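Long-range contact in dinoflagellate luciferase (Lingulodinium polyedrum, PDB 1VPR), which catalyses the oxidation of dinoflagellate luciferin by molecular oxygen, producing the blue light flashes of the night phase: residues D113-C126 with K137-L149. Sequence-based numbering, arbitrary orientation.
Sequences DPCPQLTKEQVAMC and KLPCGPLPWPAGL
The carbonyl oxygen of P114 is gripped by two donors: the side-chain amide of N334 and a water that donates across a 2.7 Å gap to P114 O. The same water gives its second hydrogen to A147 O, joining two segments that share no direct hydrogen bond. Nearby, OD1 of D113 lies 3.4 Å from G148 CA, where a side chain would collide with it, while OD2 accepts a hydrogen bond from the side-chain amide of N109. From here on the contact is apolar and rich in proline. The P116 ring meets P144 through CB, and its CD edge lies 3.9 Å from P146 CB, the two rings crossing at a slant. L118 straddles the next step, CD1 on L143 and CD2 on P144. At the helix, C140 packs its CB 3.7 Å from Q122 CB; with chi1 at 55°, its sulfur sits between backbone N and carbonyl carbon and reaches C126 SG at 3.4 Å, a contact between two thiols and no disulfide. Q122 also closes a capping box: T119 N donates to Q122 OE1 (2.8 Å, 166°), approaching a lone pair of OE1 in the plane of its amide, and Q122 N donates to T119 OG1. An alanine at Q122 would keep the CB contact, but the missing amide would probably leave T119 N without its mate and bare part of C140. Both segments belong to the catalytic domain of this calycin-superfamily enzyme, packing on the outside of its beta-barrel: P116 and L118 rest on W265 of strand 259-266, and L138 and L143 on L249 of strand 247-253, with helix 120-126 covering the turn at L138-G141.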
loop_
_atom_site.group_PDB
_atom_site.type_symbol
_atom_site.label_atom_id
_atom_site.label_comp_id
_atom_site.label_asym_id
_atom_site.label_seq_id
_atom_site.Cartn_x
_atom_site.Cartn_y
_atom_site.Cartn_z
ATOM N N ASP A 113 13.466 14.853 9.677
ATOM C CA ASP A 113 13.402 14.322 11.030
ATOM C C ASP A 113 14.255 13.060 11.056
ATOM O O ASP A 113 14.305 12.306 10.066
ATOM C CB ASP A 113 11.952 13.980 11.388
ATOM C CG ASP A 113 11.153 15.202 11.797
ATOM O OD1 ASP A 113 9.905 15.167 11.728
ATOM O OD2 ASP A 113 11.783 16.206 12.203
ATOM N N PRO A 114 14.945 12.806 12.184
ATOM C CA PRO A 114 15.800 11.621 12.315
ATOM C C PRO A 114 14.971 10.347 12.100
ATOM O O PRO A 114 13.964 10.120 12.785
ATOM C CB PRO A 114 16.331 11.718 13.753
ATOM C CG PRO A 114 16.156 13.142 14.108
ATOM C CD PRO A 114 14.866 13.537 13.460
ATOM N N CYS A 115 15.400 9.530 11.152
ATOM C CA CYS A 115 14.695 8.296 10.833
ATOM C C CYS A 115 15.298 7.067 11.518
ATOM O O CYS A 115 16.493 6.822 11.428
ATOM C CB CYS A 115 14.707 8.084 9.319
ATOM S SG CYS A 115 13.677 6.705 8.776
ATOM N N PRO A 116 14.467 6.270 12.202
ATOM C CA PRO A 116 14.962 5.067 12.883
ATOM C C PRO A 116 15.347 4.009 11.856
ATOM O O PRO A 116 14.933 4.073 10.697
ATOM C CB PRO A 116 13.770 4.635 13.721
ATOM C CG PRO A 116 12.605 5.017 12.822
ATOM C CD PRO A 116 13.003 6.400 12.332
ATOM N N GLN A 117 16.128 3.026 12.289
ATOM C CA GLN A 117 16.565 1.953 11.417
ATOM C C GLN A 117 16.820 0.739 12.315
ATOM O O GLN A 117 17.331 0.895 13.427
ATOM C CB GLN A 117 17.845 2.395 10.716
ATOM C CG GLN A 117 18.750 1.297 10.226
ATOM C CD GLN A 117 18.337 0.749 8.889
ATOM O OE1 GLN A 117 17.905 1.497 8.013
ATOM N NE2 GLN A 117 18.492 -0.565 8.707
ATOM N N LEU A 118 16.452 -0.457 11.869
ATOM C CA LEU A 118 16.695 -1.630 12.705
ATOM C C LEU A 118 18.123 -2.114 12.475
ATOM O O LEU A 118 18.663 -2.008 11.367
ATOM C CB LEU A 118 15.708 -2.759 12.373
ATOM C CG LEU A 118 14.226 -2.459 12.561
ATOM C CD1 LEU A 118 13.390 -3.729 12.312
ATOM C CD2 LEU A 118 14.003 -1.946 13.971
ATOM N N THR A 119 18.736 -2.648 13.518
ATOM C CA THR A 119 20.100 -3.139 13.394
ATOM C C THR A 119 20.098 -4.456 12.620
ATOM O O THR A 119 19.046 -5.059 12.370
ATOM C CB THR A 119 20.738 -3.377 14.783
ATOM O OG1 THR A 119 20.122 -4.513 15.403
ATOM C CG2 THR A 119 20.530 -2.149 15.695
ATOM N N LYS A 120 21.292 -4.894 12.246
ATOM C CA LYS A 120 21.498 -6.139 11.506
ATOM C C LYS A 120 20.982 -7.343 12.298
ATOM O O LYS A 120 20.422 -8.300 11.746
ATOM C CB LYS A 120 23.001 -6.296 11.249
ATOM C CG LYS A 120 23.432 -7.604 10.600
ATOM C CD LYS A 120 24.966 -7.646 10.498
ATOM C CE LYS A 120 25.453 -8.965 9.962
ATOM N NZ LYS A 120 26.941 -9.037 9.983
ATOM N N GLU A 121 21.179 -7.290 13.605
ATOM C CA GLU A 121 20.761 -8.375 14.474
ATOM C C GLU A 121 19.235 -8.410 14.587
ATOM O O GLU A 121 18.627 -9.481 14.576
ATOM C CB GLU A 121 21.376 -8.199 15.870
ATOM C CG GLU A 121 22.854 -8.567 15.958
ATOM C CD GLU A 121 23.708 -7.829 14.943
ATOM O OE1 GLU A 121 23.528 -6.596 14.827
ATOM O OE2 GLU A 121 24.556 -8.485 14.279
ATOM N N GLN A 122 18.638 -7.229 14.713
ATOM C CA GLN A 122 17.192 -7.114 14.837
ATOM C C GLN A 122 16.500 -7.701 13.625
ATOM O O GLN A 122 15.500 -8.380 13.762
ATOM C CB GLN A 122 16.783 -5.649 15.020
ATOM C CG GLN A 122 17.085 -5.102 16.418
ATOM C CD GLN A 122 16.728 -3.646 16.563
ATOM O OE1 GLN A 122 17.056 -2.824 15.713
ATOM N NE2 GLN A 122 16.059 -3.312 17.657
ATOM N N VAL A 123 17.032 -7.438 12.438
ATOM C CA VAL A 123 16.454 -7.954 11.220
ATOM C C VAL A 123 16.586 -9.468 11.202
ATOM O O VAL A 123 15.628 -10.185 10.868
ATOM C CB VAL A 123 17.142 -7.336 9.984
ATOM C CG1 VAL A 123 16.681 -8.031 8.712
ATOM C CG2 VAL A 123 16.802 -5.846 9.906
ATOM N N ALA A 124 17.767 -9.953 11.584
ATOM C CA ALA A 124 18.051 -11.379 11.612
ATOM C C ALA A 124 17.092 -12.133 12.531
ATOM O O ALA A 124 16.619 -13.213 12.198
ATOM C CB ALA A 124 19.501 -11.613 12.061
HETATM N N MSE A 125 16.803 -11.563 13.692
HETATM C CA MSE A 125 15.888 -12.201 14.640
HETATM C C MSE A 125 14.491 -12.424 14.072
HETATM O O MSE A 125 13.825 -13.410 14.398
HETATM C CB MSE A 125 15.751 -11.344 15.887
HETATM C CG MSE A 125 17.035 -11.087 16.600
HETATM SE SE MSE A 125 16.738 -9.739 17.933
HETATM C CE MSE A 125 18.481 -8.957 17.970
ATOM N N CYS A 126 14.041 -11.490 13.236
ATOM C CA CYS A 126 12.708 -11.577 12.656
ATOM C C CYS A 126 12.607 -12.464 11.432
ATOM O O CYS A 126 11.503 -12.800 11.008
ATOM C CB CYS A 126 12.197 -10.170 12.309
ATOM S SG CYS A 126 12.062 -9.068 13.743
ATOM N N LYS A 137 4.872 -11.583 20.024
ATOM C CA LYS A 137 5.525 -10.290 20.075
ATOM C C LYS A 137 6.590 -10.338 18.981
ATOM O O LYS A 137 7.171 -11.403 18.725
ATOM C CB LYS A 137 6.211 -10.098 21.417
ATOM C CG LYS A 137 5.287 -10.112 22.600
ATOM C CD LYS A 137 6.080 -9.852 23.848
ATOM C CE LYS A 137 5.187 -9.882 25.072
ATOM N NZ LYS A 137 6.024 -9.811 26.312
ATOM N N LEU A 138 6.857 -9.204 18.338
ATOM C CA LEU A 138 7.869 -9.172 17.294
ATOM C C LEU A 138 9.171 -9.539 18.005
ATOM O O LEU A 138 9.463 -9.033 19.098
ATOM C CB LEU A 138 7.945 -7.772 16.674
ATOM C CG LEU A 138 8.671 -7.633 15.337
ATOM C CD1 LEU A 138 7.964 -8.449 14.257
ATOM C CD2 LEU A 138 8.705 -6.159 14.941
ATOM N N PRO A 139 9.969 -10.425 17.403
ATOM C CA PRO A 139 11.234 -10.853 18.015
ATOM C C PRO A 139 12.237 -9.762 18.381
ATOM O O PRO A 139 12.974 -9.908 19.350
ATOM C CB PRO A 139 11.801 -11.822 16.986
ATOM C CG PRO A 139 10.557 -12.426 16.390
ATOM C CD PRO A 139 9.712 -11.178 16.164
ATOM N N CYS A 140 12.276 -8.668 17.627
ATOM C CA CYS A 140 13.256 -7.629 17.920
ATOM C C CYS A 140 12.794 -6.608 18.943
ATOM O O CYS A 140 13.448 -5.581 19.140
ATOM C CB CYS A 140 13.692 -6.930 16.628
ATOM S SG CYS A 140 12.373 -6.226 15.621
ATOM N N GLY A 141 11.686 -6.897 19.623
ATOM C CA GLY A 141 11.176 -5.958 20.613
ATOM C C GLY A 141 10.320 -4.916 19.920
ATOM O O GLY A 141 10.147 -4.994 18.700
ATOM N N PRO A 142 9.813 -3.905 20.649
ATOM C CA PRO A 142 8.961 -2.835 20.116
ATOM C C PRO A 142 9.587 -2.120 18.943
ATOM O O PRO A 142 10.748 -1.711 19.016
ATOM C CB PRO A 142 8.811 -1.881 21.296
ATOM C CG PRO A 142 9.167 -2.744 22.514
ATOM C CD PRO A 142 10.296 -3.550 21.992
ATOM N N LEU A 143 8.840 -1.951 17.857
ATOM C CA LEU A 143 9.407 -1.220 16.736
ATOM C C LEU A 143 9.485 0.239 17.175
ATOM O O LEU A 143 8.650 0.708 17.953
ATOM C CB LEU A 143 8.519 -1.362 15.480
ATOM C CG LEU A 143 8.512 -2.725 14.748
ATOM C CD1 LEU A 143 7.399 -2.764 13.691
ATOM C CD2 LEU A 143 9.879 -2.973 14.085
ATOM N N PRO A 144 10.520 0.967 16.723
ATOM C CA PRO A 144 10.640 2.374 17.090
ATOM C C PRO A 144 9.594 3.191 16.327
ATOM O O PRO A 144 9.362 2.930 15.152
ATOM C CB PRO A 144 12.064 2.740 16.623
ATOM C CG PRO A 144 12.811 1.454 16.733
ATOM C CD PRO A 144 11.785 0.465 16.164
ATOM N N TRP A 145 8.942 4.144 16.992
ATOM C CA TRP A 145 8.012 5.031 16.294
ATOM C C TRP A 145 8.955 6.070 15.671
ATOM O O TRP A 145 9.970 6.424 16.281
ATOM C CB TRP A 145 7.070 5.735 17.272
ATOM C CG TRP A 145 5.975 4.844 17.828
ATOM C CD1 TRP A 145 6.018 4.110 18.979
ATOM C CD2 TRP A 145 4.681 4.613 17.250
ATOM N NE1 TRP A 145 4.830 3.439 19.158
ATOM C CE2 TRP A 145 3.995 3.727 18.108
ATOM C CE3 TRP A 145 4.041 5.068 16.088
ATOM C CZ2 TRP A 145 2.688 3.280 17.844
ATOM C CZ3 TRP A 145 2.736 4.628 15.819
ATOM C CH2 TRP A 145 2.073 3.745 16.692
ATOM N N PRO A 146 8.666 6.550 14.445
ATOM C CA PRO A 146 9.574 7.542 13.854
ATOM C C PRO A 146 9.407 8.948 14.402
ATOM O O PRO A 146 8.314 9.511 14.363
ATOM C CB PRO A 146 9.250 7.461 12.362
ATOM C CG PRO A 146 7.774 7.126 12.358
ATOM C CD PRO A 146 7.683 6.065 13.450
ATOM N N ALA A 147 10.495 9.515 14.921
ATOM C CA ALA A 147 10.488 10.880 15.457
ATOM C C ALA A 147 9.747 11.827 14.516
ATOM O O ALA A 147 9.941 11.759 13.299
ATOM C CB ALA A 147 11.947 11.382 15.632
ATOM N N GLY A 148 8.915 12.712 15.068
ATOM C CA GLY A 148 8.190 13.662 14.225
ATOM C C GLY A 148 6.822 13.191 13.755
ATOM O O GLY A 148 6.110 13.928 13.073
ATOM N N LEU A 149 6.438 11.966 14.097
ATOM C CA LEU A 149 5.118 11.500 13.688
ATOM C C LEU A 149 4.076 12.159 14.583
ATOM O O LEU A 149 4.189 12.117 15.803
ATOM C CB LEU A 149 5.004 9.973 13.820
ATOM C CG LEU A 149 3.661 9.374 13.377
ATOM C CD1 LEU A 149 3.528 9.484 11.865
ATOM C CD2 LEU A 149 3.574 7.910 13.821
HETATM O O HOH W 1 11.480 10.236 11.656
#